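Local coordinates for polysaccharide biosynthesis protein CapD (Bacillus thuringiensis HD-771, PDB 6BWC), which probably catalyses the NADP-dependent dehydration of UDP-N-acetylglucosamine early in the biosynthesis of CMP-pseudaminic acid, the sugar donor for flagellin glycosylation, at residues R67-V72 against I113-A118; M200-M205 against M271-M276; I228-V233 against D289-P294. The protein carries 2 engineered substitutions. All blocks are in the same frame, centred on the assembly; numbering follows the deposited sequence.

Contact 1: R67-V72 against I113-A118; sequences RNYDRV and IKAAIA
K114 lays its ammonium group squarely over one face of the Y69 ring, a cation-pi pair in which NZ stands 3.4 Å from the centroid of that ring and only 8° off its normal. The neighbouring methylene adds a CH-pi contact to the same face, with K114 CE 3.9 Å from the Y69 centroid, and the two side chains cross at about a right angle. The rim of the ring is used as well. Y69 CE1 meets the backbone of the other helix in the plane of the ring, 3.3 Å from A115 N, and also lies against the A115 methyl. Beyond CE1 the phenol reaches on to the end of that helix, where Y69 OH is 3.6 Å from A118 CB. One turn along, V72 also meets A115, its CG1 3.7 Å from A115 CB. These are neighbouring helices of a Rossmann fold: helix 69-75 follows strand 59-63 in the crossover to strand 81-84, and helix 98-118 leads from strand 81-84 to strand 123-129. The lysine has its CG set opposite the backbone N (chi1 -169°) and a chain that stays largely extended until it bends at its last torsion, which places NZ over the ring. Between subunits, the same ammonium group has a long, weak ion pair with D70 of a neighbouring subunit, while D70 here forms a salt bridge with K114 of another subunit. F38 of strand 34-39 and I66 pack on V72, and N111 of helix 98-118 touches Y69.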
loop_
_atom_site.group_PDB
_atom_site.type_symbol
_atom_site.label_atom_id
_atom_site.label_comp_id
_atom_site.label_asym_id
_atom_site.label_seq_id
_atom_site.Cartn_x
_atom_site.Cartn_y
_atom_site.Cartn_z
ATOM N N ARG C 67 -6.830 -11.849 1.439
ATOM C CA ARG C 67 -5.657 -10.971 1.327
ATOM C C ARG C 67 -6.096 -9.475 1.308
ATOM O O ARG C 67 -5.324 -8.584 1.669
ATOM C CB ARG C 67 -4.844 -11.331 0.075
ATOM C CG ARG C 67 -4.300 -12.776 0.032
ATOM C CD ARG C 67 -3.704 -13.163 -1.334
ATOM N NE ARG C 67 -3.142 -14.532 -1.386
ATOM C CZ ARG C 67 -2.384 -15.023 -2.391
ATOM N NH1 ARG C 67 -2.070 -14.266 -3.443
ATOM N NH2 ARG C 67 -1.919 -16.273 -2.344
ATOM N N ASN C 68 -7.348 -9.230 0.908
ATOM C CA ASN C 68 -7.975 -7.907 0.887
ATOM C C ASN C 68 -8.667 -7.573 2.217
ATOM O O ASN C 68 -9.761 -8.064 2.454
ATOM C CB ASN C 68 -9.013 -7.877 -0.263
ATOM C CG ASN C 68 -9.269 -6.487 -0.806
ATOM O OD1 ASN C 68 -9.054 -5.479 -0.139
ATOM N ND2 ASN C 68 -9.729 -6.432 -2.031
ATOM N N TYR C 69 -8.061 -6.745 3.073
ATOM C CA TYR C 69 -8.698 -6.424 4.356
ATOM C C TYR C 69 -10.086 -5.768 4.181
ATOM O O TYR C 69 -11.082 -6.272 4.687
ATOM C CB TYR C 69 -7.823 -5.543 5.260
ATOM C CG TYR C 69 -8.597 -5.077 6.481
ATOM C CD1 TYR C 69 -8.746 -5.899 7.612
ATOM C CD2 TYR C 69 -9.245 -3.838 6.478
ATOM C CE1 TYR C 69 -9.506 -5.478 8.704
ATOM C CE2 TYR C 69 -10.007 -3.403 7.566
ATOM C CZ TYR C 69 -10.145 -4.218 8.677
ATOM O OH TYR C 69 -10.906 -3.739 9.730
ATOM N N ASP C 70 -10.116 -4.632 3.478
ATOM C CA ASP C 70 -11.349 -3.887 3.133
ATOM C C ASP C 70 -12.550 -4.715 2.691
ATOM O O ASP C 70 -13.683 -4.311 2.935
ATOM C CB ASP C 70 -11.064 -2.946 1.958
ATOM C CG ASP C 70 -10.299 -1.696 2.346
ATOM O OD1 ASP C 70 -9.875 -1.573 3.511
ATOM O OD2 ASP C 70 -10.139 -0.844 1.446
ATOM N N ARG C 71 -12.310 -5.808 1.971
ATOM C CA ARG C 71 -13.387 -6.691 1.529
ATOM C C ARG C 71 -13.780 -7.734 2.578
ATOM O O ARG C 71 -14.935 -8.137 2.694
ATOM C CB ARG C 71 -12.973 -7.389 0.251
ATOM C CG ARG C 71 -14.000 -8.358 -0.303
ATOM C CD ARG C 71 -15.391 -7.749 -0.430
ATOM N NE ARG C 71 -16.129 -8.373 -1.521
ATOM C CZ ARG C 71 -17.444 -8.289 -1.709
ATOM N NH1 ARG C 71 -18.235 -7.631 -0.865
ATOM N NH2 ARG C 71 -17.976 -8.899 -2.771
ATOM N N VAL C 72 -12.792 -8.194 3.327
ATOM C CA VAL C 72 -13.035 -8.997 4.520
ATOM C C VAL C 72 -13.874 -8.181 5.502
ATOM O O VAL C 72 -14.788 -8.702 6.127
ATOM C CB VAL C 72 -11.692 -9.483 5.119
ATOM C CG1 VAL C 72 -11.866 -10.085 6.496
ATOM C CG2 VAL C 72 -11.116 -10.538 4.202
ATOM N N ILE C 113 -8.788 -11.407 11.779
ATOM C CA ILE C 113 -8.708 -11.027 13.191
ATOM C C ILE C 113 -9.002 -9.533 13.404
ATOM O O ILE C 113 -9.848 -9.150 14.233
ATOM C CB ILE C 113 -7.321 -11.427 13.770
ATOM C CG1 ILE C 113 -7.256 -12.964 13.887
ATOM C CG2 ILE C 113 -7.072 -10.781 15.140
ATOM C CD1 ILE C 113 -5.878 -13.566 14.054
ATOM N N LYS C 114 -8.293 -8.714 12.632
ATOM C CA LYS C 114 -8.427 -7.265 12.629
ATOM C C LYS C 114 -9.851 -6.814 12.245
ATOM O O LYS C 114 -10.435 -5.947 12.888
ATOM C CB LYS C 114 -7.411 -6.730 11.627
ATOM C CG LYS C 114 -7.193 -5.233 11.628
ATOM C CD LYS C 114 -6.307 -4.794 10.441
ATOM C CE LYS C 114 -6.620 -3.342 9.983
ATOM N NZ LYS C 114 -6.498 -3.139 8.497
ATOM N N ALA C 115 -10.395 -7.420 11.193
ATOM C CA ALA C 115 -11.734 -7.117 10.698
ATOM C C ALA C 115 -12.849 -7.538 11.660
ATOM O O ALA C 115 -13.903 -6.869 11.747
ATOM C CB ALA C 115 -11.960 -7.801 9.361
ATOM N N ALA C 116 -12.631 -8.677 12.329
ATOM C CA ALA C 116 -13.590 -9.252 13.257
ATOM C C ALA C 116 -13.700 -8.418 14.533
ATOM O O ALA C 116 -14.817 -8.197 15.047
ATOM C CB ALA C 116 -13.188 -10.677 13.573
ATOM N N ILE C 117 -12.550 -7.943 15.025
ATOM C CA ILE C 117 -12.528 -6.979 16.136
ATOM C C ILE C 117 -13.227 -5.692 15.740
ATOM O O ILE C 117 -14.044 -5.199 16.495
ATOM C CB ILE C 117 -11.092 -6.676 16.616
ATOM C CG1 ILE C 117 -10.518 -7.916 17.311
ATOM C CG2 ILE C 117 -11.057 -5.469 17.558
ATOM C CD1 ILE C 117 -9.014 -7.942 17.371
ATOM N N ALA C 118 -12.918 -5.173 14.552
ATOM C CA ALA C 118 -13.470 -3.889 14.086
ATOM C C ALA C 118 -14.994 -3.906 13.927
ATOM O O ALA C 118 -15.634 -2.912 14.237
ATOM C CB ALA C 118 -12.799 -3.442 12.787
#

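Contact 2: M200-M205 against M271-M276; sequences MSRFMM and MYEELM. With UD1 (uridine-diphosphate-N-acetylglucosamine), chain O.
The carbonyl oxygen of M271 is approached by two groups from the strand 201-205 region. S201 N donates a hydrogen bond to M271 O at 3.1 Å, and the alpha carbon of M200 adds a CA-H...O contact to the same oxygen. M200, R202 and E273 belong to the UDP-N-acetylglucosamine pocket. A bend at chi2 (-79°) folds the arginine back to S201 O and to the nucleotide sugar, where NE gives UD1 O2B, on a phosphate, a bond of 2.8 Å. UD1 O3B, a ribose hydroxyl, lies over one guanidinium face, and E273 OE2 over the opposite one, beyond salt-bridge range, with no N-H pointing at it. M200 SD is near O2' of the ribose, and E273 CG is 3.6 Å from UD1 O6' on the sugar. Farther along, L275 sets CD2 over the centre of the F203 ring in a CH-pi contact, 3.6 Å from the centroid. Near the other end the M200 and M271 side chains cross at about a right angle, CG of M200 3.6 Å from SD of M271. The loop 271-276 thus runs beside the strand and is anchored further by S316, which binds S201 OG and E273 N. Hydrogen bonds from NH1 to S201 O and K270 O steady the R202 guanidinium while NE serves the diphosphate, and its positive charge probably offsets part of the substrate's negative charge.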
loop_
_atom_site.group_PDB
_atom_site.type_symbol
_atom_site.label_atom_id
_atom_site.label_comp_id
_atom_site.label_asym_id
_atom_site.label_seq_id
_atom_site.Cartn_x
_atom_site.Cartn_y
_atom_site.Cartn_z
ATOM N N MET C 200 4.104 -44.383 5.326
ATOM C CA MET C 200 3.511 -43.203 5.966
ATOM C C MET C 200 2.174 -43.566 6.632
ATOM O O MET C 200 1.397 -44.387 6.115
ATOM C CB MET C 200 3.278 -42.078 4.940
ATOM C CG MET C 200 4.526 -41.465 4.327
ATOM S SD MET C 200 4.116 -40.725 2.734
ATOM C CE MET C 200 4.699 -39.067 3.034
ATOM N N SER C 201 1.922 -42.951 7.777
ATOM C CA SER C 201 0.713 -43.166 8.540
ATOM C C SER C 201 0.081 -41.790 8.687
ATOM O O SER C 201 0.789 -40.794 8.554
ATOM C CB SER C 201 1.064 -43.795 9.900
ATOM O OG SER C 201 1.871 -42.935 10.713
ATOM N N ARG C 202 -1.227 -41.720 8.943
ATOM C CA ARG C 202 -1.934 -40.435 9.024
ATOM C C ARG C 202 -3.162 -40.512 9.927
ATOM O O ARG C 202 -3.924 -41.485 9.841
ATOM C CB ARG C 202 -2.405 -40.009 7.620
ATOM C CG ARG C 202 -1.348 -39.497 6.626
ATOM C CD ARG C 202 -0.965 -38.048 6.891
ATOM N NE ARG C 202 -0.031 -37.527 5.885
ATOM C CZ ARG C 202 1.299 -37.642 5.922
ATOM N NH1 ARG C 202 1.915 -38.273 6.915
ATOM N NH2 ARG C 202 2.027 -37.128 4.942
ATOM N N PHE C 203 -3.378 -39.494 10.764
ATOM C CA PHE C 203 -4.684 -39.315 11.441
ATOM C C PHE C 203 -5.714 -38.877 10.406
ATOM O O PHE C 203 -5.462 -37.923 9.684
ATOM C CB PHE C 203 -4.616 -38.239 12.522
ATOM C CG PHE C 203 -4.003 -38.695 13.811
ATOM C CD1 PHE C 203 -2.713 -38.322 14.166
ATOM C CD2 PHE C 203 -4.732 -39.482 14.694
ATOM C CE1 PHE C 203 -2.159 -38.738 15.368
ATOM C CE2 PHE C 203 -4.182 -39.899 15.898
ATOM C CZ PHE C 203 -2.901 -39.521 16.235
ATOM N N MET C 204 -6.856 -39.552 10.334
ATOM C CA MET C 204 -7.899 -39.232 9.350
ATOM C C MET C 204 -9.309 -39.153 9.980
ATOM O O MET C 204 -9.681 -40.008 10.798
ATOM C CB MET C 204 -7.886 -40.239 8.175
ATOM C CG MET C 204 -6.507 -40.435 7.530
ATOM S SD MET C 204 -6.332 -41.131 5.861
ATOM C CE MET C 204 -7.428 -40.142 4.888
ATOM N N MET C 205 -10.076 -38.124 9.587
ATOM C CA MET C 205 -11.425 -37.859 10.103
ATOM C C MET C 205 -12.436 -37.790 8.951
ATOM O O MET C 205 -12.062 -37.607 7.801
ATOM C CB MET C 205 -11.443 -36.576 10.965
ATOM C CG MET C 205 -11.275 -35.267 10.216
ATOM S SD MET C 205 -10.746 -33.840 11.216
ATOM C CE MET C 205 -12.067 -33.821 12.433
ATOM N N MET C 271 6.237 -37.921 7.824
ATOM C CA MET C 271 6.011 -39.377 7.766
ATOM C C MET C 271 4.755 -39.812 8.486
ATOM O O MET C 271 4.050 -40.717 8.040
ATOM C CB MET C 271 7.217 -40.150 8.337
ATOM C CG MET C 271 8.376 -40.302 7.365
ATOM S SD MET C 271 7.830 -41.070 5.821
ATOM C CE MET C 271 9.158 -40.519 4.789
ATOM N N TYR C 272 4.511 -39.132 9.597
ATOM C CA TYR C 272 3.393 -39.341 10.505
ATOM C C TYR C 272 2.912 -37.931 10.801
ATOM O O TYR C 272 3.549 -36.964 10.371
ATOM C CB TYR C 272 3.877 -40.002 11.798
ATOM C CG TYR C 272 5.063 -39.287 12.371
ATOM C CD1 TYR C 272 4.901 -38.252 13.288
ATOM C CD2 TYR C 272 6.353 -39.597 11.934
ATOM C CE1 TYR C 272 5.991 -37.556 13.779
ATOM C CE2 TYR C 272 7.449 -38.917 12.415
ATOM C CZ TYR C 272 7.267 -37.892 13.335
ATOM O OH TYR C 272 8.369 -37.217 13.820
ATOM N N GLU C 273 1.814 -37.796 11.533
ATOM C CA GLU C 273 1.355 -36.480 11.980
ATOM C C GLU C 273 1.205 -36.543 13.485
ATOM O O GLU C 273 1.497 -37.575 14.077
ATOM C CB GLU C 273 0.059 -36.078 11.273
ATOM C CG GLU C 273 0.208 -35.800 9.769
ATOM C CD GLU C 273 0.941 -34.501 9.410
ATOM O OE1 GLU C 273 1.412 -33.771 10.334
ATOM O OE2 GLU C 273 1.035 -34.202 8.185
ATOM N N GLU C 274 0.824 -35.428 14.105
ATOM C CA GLU C 274 0.714 -35.327 15.563
ATOM C C GLU C 274 -0.461 -34.405 15.935
ATOM O O GLU C 274 -0.699 -33.404 15.275
ATOM C CB GLU C 274 2.036 -34.801 16.176
ATOM C CG GLU C 274 3.318 -35.529 15.746
ATOM C CD GLU C 274 4.585 -34.966 16.386
ATOM O OE1 GLU C 274 5.260 -34.114 15.768
ATOM O OE2 GLU C 274 4.919 -35.369 17.519
ATOM N N LEU C 275 -1.182 -34.759 16.994
ATOM C CA LEU C 275 -2.356 -33.999 17.452
ATOM C C LEU C 275 -1.952 -32.816 18.334
ATOM O O LEU C 275 -2.722 -31.847 18.459
ATOM C CB LEU C 275 -3.298 -34.895 18.268
ATOM C CG LEU C 275 -3.745 -36.248 17.695
ATOM C CD1 LEU C 275 -4.459 -37.048 18.774
ATOM C CD2 LEU C 275 -4.613 -36.063 16.450
ATOM N N MET C 276 -0.782 -32.951 18.982
ATOM C CA MET C 276 -0.186 -31.927 19.867
ATOM C C MET C 276 1.275 -32.246 20.210
ATOM O O MET C 276 1.690 -33.397 20.232
ATOM C CB MET C 276 -0.989 -31.746 21.167
ATOM C CG MET C 276 -1.246 -33.009 21.966
ATOM S SD MET C 276 -2.498 -32.717 23.236
ATOM C CE MET C 276 -3.343 -34.275 23.254
HETATM C "C1'" UD1 O . -3.952 -33.202 4.182
HETATM C "C2'" UD1 O . -4.282 -31.729 4.013
HETATM C "C3'" UD1 O . -3.395 -30.849 4.892
HETATM C "C4'" UD1 O . -3.352 -31.342 6.336
HETATM C "C5'" UD1 O . -3.253 -32.877 6.443
HETATM C "C6'" UD1 O . -3.571 -33.321 7.877
HETATM C "C7'" UD1 O . -5.074 -31.516 1.692
HETATM C "C8'" UD1 O . -4.646 -31.283 0.257
HETATM N "N2'" UD1 O . -4.135 -31.331 2.625
HETATM O "O1'" UD1 O . -2.585 -33.428 3.877
HETATM O "O3'" UD1 O . -3.879 -29.493 4.824
HETATM O "O4'" UD1 O . -2.262 -30.762 7.029
HETATM O "O5'" UD1 O . -4.137 -33.553 5.524
HETATM O "O6'" UD1 O . -2.745 -34.415 8.287
HETATM O "O7'" UD1 O . -6.213 -31.909 1.939
HETATM N N1 UD1 O . 0.039 -39.500 -1.492
HETATM C C2 UD1 O . 0.390 -40.474 -2.475
HETATM N N3 UD1 O . 0.324 -40.156 -3.778
HETATM C C4 UD1 O . -0.065 -38.933 -4.190
HETATM C C5 UD1 O . -0.427 -37.974 -3.278
HETATM C C6 UD1 O . -0.384 -38.281 -1.927
HETATM O O2 UD1 O . 0.775 -41.613 -2.157
HETATM O O4 UD1 O . -0.131 -38.648 -5.396
HETATM C C1B UD1 O . 0.120 -39.801 -0.047
HETATM C C2B UD1 O . 0.815 -38.739 0.808
HETATM O "O2'" UD1 O . 2.222 -38.933 0.874
HETATM C C3B UD1 O . 0.126 -38.840 2.155
HETATM C C4B UD1 O . -1.263 -39.301 1.770
HETATM O O4B UD1 O . -1.191 -39.858 0.458
HETATM O O3B UD1 O . 0.680 -39.816 3.044
HETATM C C5B UD1 O . -2.294 -38.184 1.780
HETATM O O5B UD1 O . -2.032 -37.133 0.837
HETATM P PA UD1 O . -3.163 -35.995 0.766
HETATM O O1A UD1 O . -3.011 -35.093 -0.434
HETATM O O2A UD1 O . -4.556 -36.583 1.013
HETATM O O3A UD1 O . -3.072 -35.181 2.157
HETATM P PB UD1 O . -1.895 -34.744 3.180
HETATM O O1B UD1 O . -0.719 -34.188 2.403
HETATM O O2B UD1 O . -1.580 -35.765 4.267
#

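Contact 3: I228-V233 against D289-P294; sequences ILKMPV and DMFIIP
The F291 ring has the carbonyl oxygen of I228 at its edge, close to the ring plane, whereas the side chain of K230 bends across it at about a right angle. K230 CD comes obliquely to the ring, 3.8 Å from F291 CE2, and NZ stands off-centre in a cation-pi contact, 4.5 Å from the ring centroid and 29° off the normal. Successive bends along the lysine chain carry the ammonium group back past D289 and M290. The chief partner of K230 NZ is E286, in a salt bridge. Y314 stands edge-to-face with F291, and M276 also packs on it. Under the side chains runs a short antiparallel ladder. I228 and F291 form its hydrogen-bonded pair: I228 N reaches F291 O at 3.0 Å, and F291 N returns a bond of 2.7 Å to I228 O. L229 and M290 follow as a non-hydrogen-bonded pair, and K230 N then donates to D289 O at 3.1 Å from above the carbonyl plane, although its N-H points almost straight at the oxygen. On the face bearing I228 and F291, I228 CD1 meets I293 CD1 at 3.6 Å. On the face bearing L229 and M290, both residues rest on L213 of helix 207-220. This ladder is where strand 290-293 adds an antiparallel member to the otherwise parallel Rossmann sheet, beside strand 226-229. The labour is divided: the backbone bonds hold the strand pair together, while the salt bridge from K230 to E286 ties the residue just past strand 226-229 to strand 285-286, with the F291 ring a secondary, off-centre neighbour of the charge.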
loop_
_atom_site.group_PDB
_atom_site.type_symbol
_atom_site.label_atom_id
_atom_site.label_comp_id
_atom_site.label_asym_id
_atom_site.label_seq_id
_atom_site.Cartn_x
_atom_site.Cartn_y
_atom_site.Cartn_z
ATOM N N ILE C 228 -9.131 -30.586 19.496
ATOM C CA ILE C 228 -8.687 -31.676 18.602
ATOM C C ILE C 228 -9.465 -32.962 18.887
ATOM O O ILE C 228 -9.693 -33.339 20.030
ATOM C CB ILE C 228 -7.184 -32.020 18.720
ATOM C CG1 ILE C 228 -6.326 -30.765 18.826
ATOM C CG2 ILE C 228 -6.739 -32.903 17.549
ATOM C CD1 ILE C 228 -6.020 -30.372 20.252
ATOM N N LEU C 229 -9.816 -33.647 17.812
ATOM C CA LEU C 229 -10.719 -34.775 17.862
ATOM C C LEU C 229 -9.900 -36.036 17.973
ATOM O O LEU C 229 -8.825 -36.112 17.385
ATOM C CB LEU C 229 -11.536 -34.788 16.575
ATOM C CG LEU C 229 -12.863 -35.540 16.578
ATOM C CD1 LEU C 229 -13.888 -34.922 17.544
ATOM C CD2 LEU C 229 -13.417 -35.570 15.148
ATOM N N LYS C 230 -10.382 -37.018 18.734
ATOM C CA LYS C 230 -9.683 -38.309 18.826
ATOM C C LYS C 230 -9.945 -38.952 17.481
ATOM O O LYS C 230 -11.093 -39.194 17.131
ATOM C CB LYS C 230 -10.212 -39.217 19.937
ATOM C CG LYS C 230 -10.447 -38.574 21.293
ATOM C CD LYS C 230 -9.593 -39.154 22.416
ATOM C CE LYS C 230 -10.390 -39.187 23.711
ATOM N NZ LYS C 230 -9.582 -38.976 24.927
ATOM N N MET C 231 -8.897 -39.191 16.708
ATOM C CA MET C 231 -9.072 -39.702 15.366
ATOM C C MET C 231 -8.305 -40.994 15.174
ATOM O O MET C 231 -7.279 -41.228 15.796
ATOM C CB MET C 231 -8.615 -38.677 14.332
ATOM C CG MET C 231 -9.384 -37.351 14.348
ATOM S SD MET C 231 -8.312 -35.909 14.130
ATOM C CE MET C 231 -7.700 -36.375 12.541
ATOM N N PRO C 232 -8.814 -41.850 14.304
ATOM C CA PRO C 232 -8.153 -43.098 14.009
ATOM C C PRO C 232 -6.981 -42.934 13.043
ATOM O O PRO C 232 -7.053 -42.147 12.088
ATOM C CB PRO C 232 -9.263 -43.903 13.346
ATOM C CG PRO C 232 -10.085 -42.861 12.656
ATOM C CD PRO C 232 -10.116 -41.737 13.624
ATOM N N VAL C 233 -5.926 -43.714 13.287
ATOM C CA VAL C 233 -4.731 -43.759 12.428
ATOM C C VAL C 233 -4.987 -44.618 11.213
ATOM O O VAL C 233 -5.678 -45.628 11.291
ATOM C CB VAL C 233 -3.504 -44.267 13.202
ATOM C CG1 VAL C 233 -2.412 -44.822 12.296
ATOM C CG2 VAL C 233 -2.960 -43.134 14.041
ATOM N N ASP C 289 -14.572 -37.674 23.403
ATOM C CA ASP C 289 -14.230 -37.733 21.971
ATOM C C ASP C 289 -13.249 -36.666 21.457
ATOM O O ASP C 289 -12.994 -36.589 20.257
ATOM C CB ASP C 289 -15.530 -37.654 21.171
ATOM C CG ASP C 289 -16.247 -38.988 21.101
ATOM O OD1 ASP C 289 -17.499 -38.969 21.157
ATOM O OD2 ASP C 289 -15.566 -40.041 20.968
ATOM N N MET C 290 -12.631 -35.926 22.375
ATOM C CA MET C 290 -12.010 -34.639 22.067
ATOM C C MET C 290 -10.978 -34.206 23.125
ATOM O O MET C 290 -11.166 -34.476 24.305
ATOM C CB MET C 290 -13.148 -33.633 22.031
ATOM C CG MET C 290 -12.792 -32.191 21.763
ATOM S SD MET C 290 -14.315 -31.265 21.877
ATOM C CE MET C 290 -15.142 -31.847 20.388
ATOM N N PHE C 291 -9.890 -33.558 22.701
ATOM C CA PHE C 291 -8.984 -32.852 23.636
ATOM C C PHE C 291 -9.199 -31.356 23.489
ATOM O O PHE C 291 -9.516 -30.884 22.409
ATOM C CB PHE C 291 -7.500 -33.126 23.380
ATOM C CG PHE C 291 -7.109 -34.580 23.420
ATOM C CD1 PHE C 291 -6.628 -35.161 24.591
ATOM C CD2 PHE C 291 -7.152 -35.363 22.256
ATOM C CE1 PHE C 291 -6.223 -36.489 24.610
ATOM C CE2 PHE C 291 -6.758 -36.698 22.275
ATOM C CZ PHE C 291 -6.301 -37.263 23.459
ATOM N N ILE C 292 -9.012 -30.634 24.588
ATOM C CA ILE C 292 -9.056 -29.185 24.619
ATOM C C ILE C 292 -7.722 -28.714 25.177
ATOM O O ILE C 292 -7.406 -29.006 26.321
ATOM C CB ILE C 292 -10.212 -28.671 25.509
ATOM C CG1 ILE C 292 -11.549 -29.173 24.935
ATOM C CG2 ILE C 292 -10.198 -27.137 25.611
ATOM C CD1 ILE C 292 -12.804 -28.797 25.707
ATOM N N ILE C 293 -6.934 -28.019 24.364
ATOM C CA ILE C 293 -5.717 -27.370 24.839
ATOM C C ILE C 293 -6.109 -25.937 25.155
ATOM O O ILE C 293 -6.670 -25.265 24.306
ATOM C CB ILE C 293 -4.581 -27.369 23.787
ATOM C CG1 ILE C 293 -4.389 -28.766 23.167
ATOM C CG2 ILE C 293 -3.271 -26.891 24.410
ATOM C CD1 ILE C 293 -3.293 -28.824 22.109
ATOM N N PRO C 294 -5.835 -25.462 26.374
ATOM C CA PRO C 294 -6.044 -24.043 26.653
ATOM C C PRO C 294 -4.967 -23.092 26.065
ATOM O O PRO C 294 -4.004 -23.522 25.405
ATOM C CB PRO C 294 -6.006 -24.002 28.188
ATOM C CG PRO C 294 -5.082 -25.107 28.537
ATOM C CD PRO C 294 -5.523 -26.198 27.611
#

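From the N terminus, contact 1 closes first: it returns helix 98-118 to helix 69-75 after 40 intervening residues, within the nucleotide-binding Rossmann part. Contacts 2 and 3 come later and cross, their segments alternating in the order 200-205, 228-233, 271-276, 289-294. They therefore interlock: contact 2 draws the 271-276 loop to strand 201-205 beside the substrate, while contact 3 adds strand 290-293 to the main sheet. The two touch, and M204 N probably bonds to P232 O, joining strand 201-205 to the connection between strands 226-229 and 233-235. Contact 1 lies apart, its centre about 32 Å from that of contact 2, on opposite sides of the chain's centre.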